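Side-chain contacts in DUF1214 domain-containing protein (Burkholderia cenocepacia, PDB 6ANS), which is of unknown function but belongs to the DUF1214 family and holds a sodium ion in the crystal: residues A[119-124]-A[175-180]; A[133-138]-A[271-276]; A[150-155]-A[186-191]; A[170-175]-A[180-185]. All coordinates share one frame; numbering follows the deposited sequence.

Contact 1. Residues A[119-124]-A[175-180]; sequences RCEYRV and TPRAGN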
# COMPACT_ATOMS: atom_id res chain seq x y z
N ARG A 119 2.75 21.23 16.78
CA ARG A 119 3.46 21.74 17.94
C ARG A 119 4.92 21.32 17.98
O ARG A 119 5.66 21.76 18.87
CB ARG A 119 2.76 21.28 19.22
CG ARG A 119 1.30 21.74 19.31
CD ARG A 119 0.56 20.99 20.40
NE ARG A 119 0.56 19.55 20.15
CZ ARG A 119 0.02 18.66 20.98
NH1 ARG A 119 -0.55 19.06 22.11
NH2 ARG A 119 0.06 17.36 20.68
N CYS A 120 5.36 20.49 17.04
CA CYS A 120 6.72 19.98 16.99
C CYS A 120 7.41 20.54 15.75
O CYS A 120 6.83 21.32 14.99
CB CYS A 120 6.69 18.44 16.99
SG CYS A 120 5.74 17.76 18.41
N GLU A 121 8.67 20.15 15.54
CA GLU A 121 9.42 20.61 14.38
C GLU A 121 9.98 19.43 13.60
O GLU A 121 10.36 18.41 14.18
CB GLU A 121 10.54 21.55 14.82
CG GLU A 121 10.02 22.79 15.56
CD GLU A 121 11.12 23.80 15.80
OE1 GLU A 121 12.18 23.41 16.34
OE2 GLU A 121 10.94 24.99 15.45
N TYR A 122 10.03 19.57 12.27
CA TYR A 122 10.41 18.48 11.38
C TYR A 122 11.42 18.98 10.35
O TYR A 122 11.40 20.14 9.92
CB TYR A 122 9.17 17.89 10.65
CG TYR A 122 8.16 17.34 11.63
CD1 TYR A 122 8.15 15.99 11.98
CD2 TYR A 122 7.24 18.18 12.24
CE1 TYR A 122 7.23 15.50 12.89
CE2 TYR A 122 6.32 17.71 13.16
CZ TYR A 122 6.31 16.37 13.48
OH TYR A 122 5.40 15.92 14.40
N ARG A 123 12.30 18.06 9.96
CA ARG A 123 13.25 18.27 8.88
C ARG A 123 12.90 17.34 7.73
O ARG A 123 12.76 16.13 7.92
CB ARG A 123 14.68 17.98 9.36
CG ARG A 123 15.75 18.73 8.63
CD ARG A 123 17.14 18.19 9.00
NE ARG A 123 17.25 17.83 10.41
CZ ARG A 123 17.55 18.68 11.38
NH1 ARG A 123 17.77 19.96 11.11
NH2 ARG A 123 17.63 18.24 12.64
N VAL A 124 12.72 17.90 6.54
CA VAL A 124 12.55 17.14 5.31
C VAL A 124 13.85 17.26 4.52
O VAL A 124 14.29 18.38 4.23
CB VAL A 124 11.36 17.63 4.47
CG1 VAL A 124 11.30 16.86 3.16
CG2 VAL A 124 10.06 17.47 5.26
N THR A 175 7.33 27.85 14.55
CA THR A 175 8.28 28.90 14.88
C THR A 175 9.05 29.30 13.62
O THR A 175 9.55 28.44 12.90
CB THR A 175 9.25 28.44 15.96
OG1 THR A 175 8.52 28.03 17.11
CG2 THR A 175 10.19 29.57 16.35
N PRO A 176 9.15 30.60 13.32
CA PRO A 176 9.87 31.01 12.11
C PRO A 176 11.34 30.60 12.17
O PRO A 176 12.02 30.80 13.18
CB PRO A 176 9.72 32.54 12.11
CG PRO A 176 8.51 32.80 12.98
CD PRO A 176 8.54 31.73 14.03
N ARG A 177 11.81 30.03 11.07
CA ARG A 177 13.20 29.60 10.90
C ARG A 177 13.76 30.22 9.62
O ARG A 177 13.02 30.58 8.70
CB ARG A 177 13.34 28.07 10.83
CG ARG A 177 12.83 27.28 12.06
CD ARG A 177 13.55 27.65 13.37
NE ARG A 177 12.95 27.00 14.54
CZ ARG A 177 13.11 27.40 15.80
NH1 ARG A 177 13.85 28.47 16.08
NH2 ARG A 177 12.51 26.74 16.79
N ALA A 178 15.09 30.35 9.57
CA ALA A 178 15.72 30.76 8.33
C ALA A 178 15.75 29.59 7.33
O ALA A 178 15.39 28.46 7.65
CB ALA A 178 17.13 31.28 8.59
N GLY A 179 16.17 29.90 6.10
CA GLY A 179 16.27 28.87 5.08
C GLY A 179 14.90 28.49 4.53
O GLY A 179 13.99 29.31 4.41
N ASN A 180 14.76 27.21 4.19
CA ASN A 180 13.53 26.69 3.61
C ASN A 180 12.58 26.33 4.75
O ASN A 180 12.52 25.19 5.21
CB ASN A 180 13.83 25.49 2.71
CG ASN A 180 14.75 25.84 1.55
OD1 ASN A 180 14.57 26.86 0.89
ND2 ASN A 180 15.75 24.99 1.29
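Glu-121 and Arg-177 reach out from their backbones and cross at about a right angle, so that the guanidinium meets the carboxylate by its edge. The grip is side-on and forked: two neighbouring N-H groups of the arginine converge on one oxygen. Arg-177 NH2 lies 2.7 Å from Glu-121 OE2, the straighter of the two bonds at 151°, and Arg-177 NE lies 3.0 Å from the same Glu-121 OE2. That oxygen sits nearly in the guanidinium plane, but the two flat groups are turned 70° from each other, so this is not the coplanar pairing in which each nitrogen has its own oxygen. Both nitrogens approach on the syn side of OE2, somewhat out of the carboxylate plane.

The glutamate gets there with a chain extended beyond CG, whereas the arginine folds at its second torsion (chi2 -60°), which brings its NE and NH2 side round to the acid. Thr-175 completes the arrangement: its CG2 rests 3.6 Å above the guanidinium plane of Arg-177, over the centre, and its CB is 3.9 Å from Glu-121 OE2. A threonine suits this place because its methyl can cover the flat cation without competing for its hydrogens. The hydroxyl of Ser-173 is a further, unusually close and therefore doubtful partner of OE2. The cation beside it would probably favour the charged carboxylate.

Such a surface salt bridge is a fitting tie between the chain around Glu-121, which leads along strand 122-125, and the short loop joining the parallel neighbours 167-173 and 181-183 in a mixed sheet.

Contact 2. Residues A[133-138]-A[271-276]; sequences YLSFGT and GGDPNI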
# COMPACT_ATOMS: atom_id res chain seq x y z
N TYR A 133 8.41 20.33 -11.25
CA TYR A 133 7.46 20.90 -10.30
C TYR A 133 7.42 20.10 -9.00
O TYR A 133 7.19 18.88 -9.02
CB TYR A 133 6.06 21.02 -10.89
CG TYR A 133 5.12 21.79 -9.97
CD1 TYR A 133 4.41 21.13 -8.96
CD2 TYR A 133 4.96 23.16 -10.09
CE1 TYR A 133 3.56 21.82 -8.10
CE2 TYR A 133 4.11 23.87 -9.23
CZ TYR A 133 3.42 23.19 -8.23
OH TYR A 133 2.59 23.88 -7.38
N LEU A 134 7.63 20.79 -7.88
CA LEU A 134 7.69 20.20 -6.55
C LEU A 134 7.09 21.20 -5.57
O LEU A 134 7.57 22.33 -5.48
CB LEU A 134 9.15 19.91 -6.19
CG LEU A 134 9.41 19.46 -4.76
CD1 LEU A 134 8.77 18.09 -4.56
CD2 LEU A 134 10.92 19.40 -4.51
N SER A 135 6.03 20.80 -4.85
CA SER A 135 5.43 21.72 -3.88
C SER A 135 5.20 21.00 -2.56
O SER A 135 5.04 19.78 -2.51
CB SER A 135 4.13 22.35 -4.41
OG SER A 135 3.05 21.44 -4.42
N PHE A 136 5.22 21.79 -1.48
CA PHE A 136 5.05 21.30 -0.11
C PHE A 136 3.95 22.11 0.55
O PHE A 136 4.09 23.32 0.71
CB PHE A 136 6.34 21.45 0.71
CG PHE A 136 7.54 20.74 0.12
CD1 PHE A 136 7.85 19.44 0.50
CD2 PHE A 136 8.38 21.38 -0.79
CE1 PHE A 136 8.96 18.79 -0.03
CE2 PHE A 136 9.49 20.74 -1.31
CZ PHE A 136 9.78 19.44 -0.93
N GLY A 137 2.87 21.45 0.95
CA GLY A 137 1.80 22.10 1.69
C GLY A 137 1.61 21.47 3.06
O GLY A 137 1.61 20.25 3.20
N THR A 138 1.44 22.31 4.08
CA THR A 138 1.02 21.79 5.37
C THR A 138 -0.47 22.05 5.53
O THR A 138 -1.00 23.05 5.03
CB THR A 138 1.84 22.36 6.53
OG1 THR A 138 1.66 23.77 6.63
CG2 THR A 138 3.33 22.03 6.33
N GLY A 271 -7.64 20.91 0.15
CA GLY A 271 -6.27 20.47 0.03
C GLY A 271 -5.63 20.72 -1.31
O GLY A 271 -4.59 20.12 -1.60
N GLY A 272 -6.21 21.59 -2.13
CA GLY A 272 -5.61 21.94 -3.39
C GLY A 272 -4.26 22.62 -3.22
O GLY A 272 -3.83 23.01 -2.14
N ASP A 273 -3.58 22.77 -4.35
CA ASP A 273 -2.29 23.44 -4.40
C ASP A 273 -2.54 24.87 -4.84
O ASP A 273 -3.15 25.08 -5.90
CB ASP A 273 -1.36 22.71 -5.38
CG ASP A 273 0.01 23.40 -5.56
OD1 ASP A 273 0.08 24.64 -5.58
OD2 ASP A 273 1.03 22.68 -5.72
N PRO A 274 -2.10 25.88 -4.08
CA PRO A 274 -2.45 27.28 -4.41
C PRO A 274 -1.84 27.80 -5.69
O PRO A 274 -2.21 28.92 -6.09
CB PRO A 274 -1.92 28.07 -3.20
CG PRO A 274 -0.83 27.21 -2.64
CD PRO A 274 -1.33 25.79 -2.82
N ASN A 275 -0.92 27.07 -6.35
CA ASN A 275 -0.47 27.44 -7.69
C ASN A 275 -1.43 27.01 -8.78
O ASN A 275 -1.24 27.41 -9.93
CB ASN A 275 0.89 26.81 -8.03
CG ASN A 275 2.02 27.48 -7.31
OD1 ASN A 275 2.00 28.70 -7.08
ND2 ASN A 275 3.03 26.70 -6.94
N ILE A 276 -2.45 26.24 -8.45
CA ILE A 276 -3.26 25.55 -9.45
C ILE A 276 -4.62 26.22 -9.56
O ILE A 276 -5.27 26.50 -8.54
CB ILE A 276 -3.40 24.06 -9.12
CG1 ILE A 276 -2.01 23.44 -8.93
CG2 ILE A 276 -4.19 23.37 -10.21
CD1 ILE A 276 -2.06 21.93 -8.78
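The ring of Tyr-133 meets the loop 271-276 at its hydroxyl edge, with Asp-273 OD2 lying in the ring plane. The carboxylate of Asp-273 is turned 43° from that ring, and the amide of Asn-275 stands almost upright to it at 80°. Tyr-133 OH donates to Asp-273 OD2 over 2.6 Å, on the syn side but tilted out of the carboxylate plane, and accepts a nearly straight bond from Asn-275 ND2 at 2.9 Å, the phenol oxygen lying in the amide plane. Ser-135 OG donates to Asp-273 OD2 as well, at 2.7 Å, also tilted but from the opposite face of the carboxylate.

The backbone uses the other oxygen. Asn-275 N reaches Asp-273 OD1 over 2.7 Å, an Asx turn, while Ile-276 N closes a type I beta turn on Asp-273 O at 2.9 Å. Just upstream, Gly-271, with its positive phi, is the C-prime residue of the Schellman motif ending helix 264-269. The loop carries the chain from that helix into strand 276-284, and is tied in passing to strand 133-140 of another sheet.

Asp-273 points its carboxylate at the strand because CG stands opposite the backbone N (chi1 177°). An aspartate suits the corner, being short enough to serve its own turn and two hydroxyls together. Tyr-133 and Ser-135, two apart on the strand, face the same way and present those hydroxyls jointly. Asn-275 has its strongest partner in Asp-156, to which ND2 donates, and its OD1 accepts from Lys-158. A bound phosphate, probably from the crystallisation liquor, lies about 5 Å from the Asp-273 side chain.

Contact 3. Residues A[150-155]-A[186-191]; sequences LQTGFL and PDTNAL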
# COMPACT_ATOMS: atom_id res chain seq x y z
N LEU A 150 -7.71 22.32 5.16
CA LEU A 150 -7.28 23.71 5.08
C LEU A 150 -5.76 23.82 5.18
O LEU A 150 -5.12 23.14 5.98
CB LEU A 150 -7.95 24.52 6.19
CG LEU A 150 -9.48 24.57 6.12
CD1 LEU A 150 -10.06 25.18 7.40
CD2 LEU A 150 -9.90 25.37 4.90
N GLN A 151 -5.19 24.70 4.36
CA GLN A 151 -3.75 24.84 4.28
C GLN A 151 -3.22 25.79 5.34
O GLN A 151 -3.82 26.84 5.60
CB GLN A 151 -3.34 25.34 2.89
CG GLN A 151 -1.86 25.35 2.63
CD GLN A 151 -1.54 25.25 1.16
OE1 GLN A 151 -1.52 26.26 0.44
NE2 GLN A 151 -1.29 24.02 0.69
N THR A 152 -2.08 25.45 5.92
CA THR A 152 -1.43 26.31 6.90
C THR A 152 -0.07 26.85 6.45
O THR A 152 0.41 27.82 7.04
CB THR A 152 -1.25 25.56 8.23
OG1 THR A 152 -0.59 24.30 8.00
CG2 THR A 152 -2.59 25.33 8.90
N GLY A 153 0.54 26.29 5.40
CA GLY A 153 1.81 26.77 4.89
C GLY A 153 2.04 26.20 3.51
O GLY A 153 1.37 25.25 3.09
N PHE A 154 3.01 26.78 2.81
CA PHE A 154 3.23 26.39 1.43
C PHE A 154 4.65 26.77 1.01
O PHE A 154 5.15 27.83 1.37
CB PHE A 154 2.21 27.05 0.49
CG PHE A 154 2.37 26.61 -0.94
CD1 PHE A 154 1.83 25.40 -1.36
CD2 PHE A 154 3.07 27.39 -1.84
CE1 PHE A 154 1.99 24.97 -2.68
CE2 PHE A 154 3.23 26.98 -3.15
CZ PHE A 154 2.69 25.76 -3.58
N LEU A 155 5.28 25.89 0.24
CA LEU A 155 6.60 26.17 -0.32
C LEU A 155 6.73 25.45 -1.65
O LEU A 155 6.43 24.25 -1.73
CB LEU A 155 7.70 25.73 0.65
CG LEU A 155 9.16 25.82 0.22
CD1 LEU A 155 9.58 27.26 0.06
CD2 LEU A 155 10.05 25.11 1.24
N PRO A 186 -0.31 25.21 15.41
CA PRO A 186 -0.49 24.10 16.37
C PRO A 186 -1.41 22.99 15.87
O PRO A 186 -1.15 21.81 16.15
CB PRO A 186 -1.07 24.81 17.61
CG PRO A 186 -0.49 26.20 17.53
CD PRO A 186 -0.37 26.53 16.07
N ASP A 187 -2.48 23.33 15.15
CA ASP A 187 -3.43 22.36 14.64
C ASP A 187 -2.98 21.69 13.35
O ASP A 187 -3.67 20.79 12.87
CB ASP A 187 -4.79 23.02 14.39
CG ASP A 187 -5.60 23.20 15.65
OD1 ASP A 187 -5.17 22.71 16.72
OD2 ASP A 187 -6.67 23.83 15.57
N THR A 188 -1.87 22.13 12.75
CA THR A 188 -1.38 21.47 11.55
C THR A 188 -1.14 20.00 11.85
O THR A 188 -0.59 19.66 12.89
CB THR A 188 -0.08 22.12 11.07
OG1 THR A 188 -0.33 23.47 10.67
CG2 THR A 188 0.51 21.33 9.89
N ASN A 189 -1.59 19.14 10.94
CA ASN A 189 -1.42 17.70 11.16
C ASN A 189 -0.94 16.92 9.94
O ASN A 189 -0.81 15.70 10.04
CB ASN A 189 -2.73 17.08 11.68
CG ASN A 189 -3.89 17.21 10.70
OD1 ASN A 189 -3.70 17.40 9.49
ND2 ASN A 189 -5.10 17.14 11.22
N ALA A 190 -0.69 17.57 8.81
CA ALA A 190 -0.24 16.85 7.62
C ALA A 190 0.70 17.71 6.77
O ALA A 190 0.59 18.93 6.72
CB ALA A 190 -1.42 16.40 6.75
N LEU A 191 1.61 17.02 6.10
CA LEU A 191 2.42 17.60 5.04
C LEU A 191 2.07 16.87 3.75
O LEU A 191 2.15 15.64 3.69
CB LEU A 191 3.91 17.47 5.34
CG LEU A 191 4.81 17.70 4.12
CD1 LEU A 191 4.81 19.18 3.72
CD2 LEU A 191 6.21 17.18 4.38
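Thr-188 is the residue of segment 186-191 that touches the other strand, and it does so through its hydroxyl: Thr-188 OG1 lies 2.8 Å from Thr-152 OG1 in a hydrogen bond that either oxygen could donate. The two side chains approach at a slant rather than head-on. OG1 of Thr-188 is set beside its own backbone N, on the side remote from the carbonyl carbon (chi1 -65°), where it also accepts from the backbone N of Glu-185. In Thr-152 the hydroxyl is wedged between backbone N and carbonyl carbon (chi1 52°), a position that turns it to Thr-188 and also to Thr-138, with which it makes its tighter bond. Thr-188 OG1 also lies 3.3 Å from Thr-152 CB and 3.4 Å from Thr-152 CG2, and Thr-188 CG2 comes within 3.7 Å of Thr-152 OG1. Threonine suits both places, since it brings a hydroxyl for the buried polar link and a methyl for the surrounding packing.

Asn-189 and Ala-190 come next and both face Gln-139, a classic beta bulge; the amide of Asn-189 is held by the carbonyl of Gly-141. Leu-191 follows in the strand, and its CD2 branch packs on Leu-172 and Val-124 of the mixed sheet.

The CA atoms of Thr-152 and Thr-188 are 6.7 Å apart although their strands are not neighbours. In the antiparallel sheet, strand 133-140 runs between 151-155 and 188-196, and Thr-138 on this middle strand bonds to Thr-152 and touches Thr-188, so the link passes across the sheet's face, close to the end of strand 181-183 in the mixed sheet.

Contact 4. Residues A[170-175]-A[180-185]; sequences IVLSAT and NWVRME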
# COMPACT_ATOMS: atom_id res chain seq x y z
N ILE A 170 14.56 21.16 4.37
CA ILE A 170 13.31 21.89 4.59
C ILE A 170 12.88 21.70 6.03
O ILE A 170 12.85 20.56 6.52
CB ILE A 170 12.22 21.43 3.61
CG1 ILE A 170 12.63 21.79 2.18
CG2 ILE A 170 10.87 22.01 3.96
CD1 ILE A 170 11.88 21.05 1.15
N VAL A 171 12.53 22.79 6.72
CA VAL A 171 12.10 22.72 8.11
C VAL A 171 10.62 23.10 8.19
O VAL A 171 10.19 24.13 7.66
CB VAL A 171 12.95 23.62 9.02
CG1 VAL A 171 12.47 23.48 10.46
CG2 VAL A 171 14.41 23.22 8.92
N LEU A 172 9.86 22.25 8.86
CA LEU A 172 8.46 22.49 9.17
C LEU A 172 8.40 22.95 10.62
O LEU A 172 8.90 22.25 11.51
CB LEU A 172 7.65 21.20 8.97
CG LEU A 172 7.13 20.78 7.59
CD1 LEU A 172 8.16 20.93 6.51
CD2 LEU A 172 6.62 19.31 7.66
N SER A 173 7.80 24.11 10.86
CA SER A 173 7.74 24.58 12.23
C SER A 173 6.68 25.67 12.35
O SER A 173 6.46 26.44 11.41
CB SER A 173 9.10 25.12 12.69
OG SER A 173 9.06 25.44 14.07
N ALA A 174 6.04 25.72 13.51
CA ALA A 174 5.22 26.89 13.81
C ALA A 174 6.08 28.08 14.18
O ALA A 174 5.60 29.22 14.13
CB ALA A 174 4.22 26.57 14.92
N THR A 175 7.33 27.85 14.55
CA THR A 175 8.28 28.90 14.88
C THR A 175 9.05 29.30 13.62
O THR A 175 9.55 28.44 12.90
CB THR A 175 9.25 28.44 15.96
OG1 THR A 175 8.52 28.03 17.11
CG2 THR A 175 10.19 29.57 16.35
N ASN A 180 14.76 27.21 4.19
CA ASN A 180 13.53 26.69 3.61
C ASN A 180 12.58 26.33 4.75
O ASN A 180 12.52 25.19 5.21
CB ASN A 180 13.83 25.49 2.71
CG ASN A 180 14.75 25.84 1.55
OD1 ASN A 180 14.57 26.86 0.89
ND2 ASN A 180 15.75 24.99 1.29
N TRP A 181 11.81 27.31 5.21
CA TRP A 181 10.86 27.11 6.30
C TRP A 181 9.46 27.02 5.72
O TRP A 181 9.05 27.88 4.95
CB TRP A 181 10.95 28.26 7.31
CG TRP A 181 9.83 28.33 8.31
CD1 TRP A 181 9.40 27.34 9.14
CD2 TRP A 181 8.98 29.46 8.55
NE1 TRP A 181 8.34 27.80 9.91
CE2 TRP A 181 8.06 29.09 9.56
CE3 TRP A 181 8.91 30.76 8.03
CZ2 TRP A 181 7.08 29.96 10.04
CZ3 TRP A 181 7.94 31.62 8.51
CH2 TRP A 181 7.04 31.22 9.51
N VAL A 182 8.74 25.96 6.10
CA VAL A 182 7.32 25.81 5.77
C VAL A 182 6.55 26.01 7.06
O VAL A 182 6.76 25.29 8.04
CB VAL A 182 7.00 24.43 5.16
CG1 VAL A 182 5.54 24.39 4.70
CG2 VAL A 182 7.94 24.08 4.03
N ARG A 183 5.62 26.96 7.04
CA ARG A 183 4.87 27.31 8.23
C ARG A 183 3.91 26.20 8.67
O ARG A 183 3.30 25.52 7.84
CB ARG A 183 4.10 28.61 7.95
CG ARG A 183 3.03 28.95 8.93
CD ARG A 183 2.32 30.24 8.48
NE ARG A 183 1.52 30.79 9.56
CZ ARG A 183 0.26 30.45 9.79
NH1 ARG A 183 -0.36 29.58 9.01
NH2 ARG A 183 -0.39 31.01 10.80
N MSE A 184 3.78 26.03 9.98
CA MSE A 184 2.70 25.24 10.57
C MSE A 184 1.99 26.05 11.64
O MSE A 184 2.55 26.99 12.16
CB MSE A 184 3.23 23.94 11.20
CG MSE A 184 3.89 22.99 10.22
SE MSE A 184 4.15 21.21 11.00
CE MSE A 184 5.46 21.63 12.36
N GLU A 185 0.77 25.67 11.96
CA GLU A 185 0.06 26.10 13.15
C GLU A 185 -0.00 24.94 14.14
O GLU A 185 0.26 23.79 13.78
CB GLU A 185 -1.37 26.55 12.80
CG GLU A 185 -1.42 27.68 11.80
CD GLU A 185 -2.83 27.92 11.27
OE1 GLU A 185 -3.78 27.32 11.80
OE2 GLU A 185 -2.97 28.72 10.32
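Trp-181 swings its CG away from the backbone N (chi1 167°), which lays the indole along strand 167-173 and brings NE1 to Ser-173 O, a bond of 2.8 Å made in the ring plane. Met-184 N reaches the same Ser-173 O at 3.1 Å from the other face of the carbonyl, so both donors stand off its plane on opposite sides. Met-184, a selenomethionine here, kinks at its last torsion (chi3 -67°), which folds CE over to 3.6 Å from Leu-172 O and leaves SE 4.0 Å from Leu-172 CB.

Before this end the strands pair in parallel register, inclined by 27°: Val-171 bonds through N to Asn-180 and through O to Val-182, and Ser-173 N donates to Val-182 O. Leu-172 and Val-182 lie side by side, Leu-172 CD1 3.9 Å from Val-182 CB, while Ile-170 CG2 meets Val-182 CG2 at 3.6 Å. Branched aliphatic residues suit this buried face; Val-171 and Trp-181 share the other. Past the pairing, Ser-173 OG accepts from Thr-175 N in an ST turn that starts the connecting loop; the same hydroxyl faces Glu-121 OE2 at very short range.

Strand 181-183 is the outermost strand of its mixed sheet within the chain, and 167-173 separates it from 122-125. On the face of Leu-172 and Val-182, Val-182 packs on Leu-155 and Thr-138 and Ile-170 on Phe-136 of the antiparallel sheet, while Arg-183 bonds to the carbonyl of Thr-152.

In the fold
Contacts 1 and 4 occupy nearly the same place: their centres lie 4 Å apart, they share Thr-175 and Asn-180, and Ser-173 OG comes very close to Glu-121 OE2, probably a hydrogen bond. Contact 3, centred 9 Å from contact 4, belongs to the antiparallel sheet that packs on theirs. Thr-138 of contact 2 stitches the two sheets, its OG1 lying 2.7 Å from Thr-152 OG1 and 2.7 Å from Arg-183 O. Contact 2, its centre 11 Å from that of contact 3, leads through 271-276 to the sheet of strand 276-284. No active site is known; the bound sodium, whose site includes Gly-103 and Ala-104, is about 9 Å from the Asp-273 side chain.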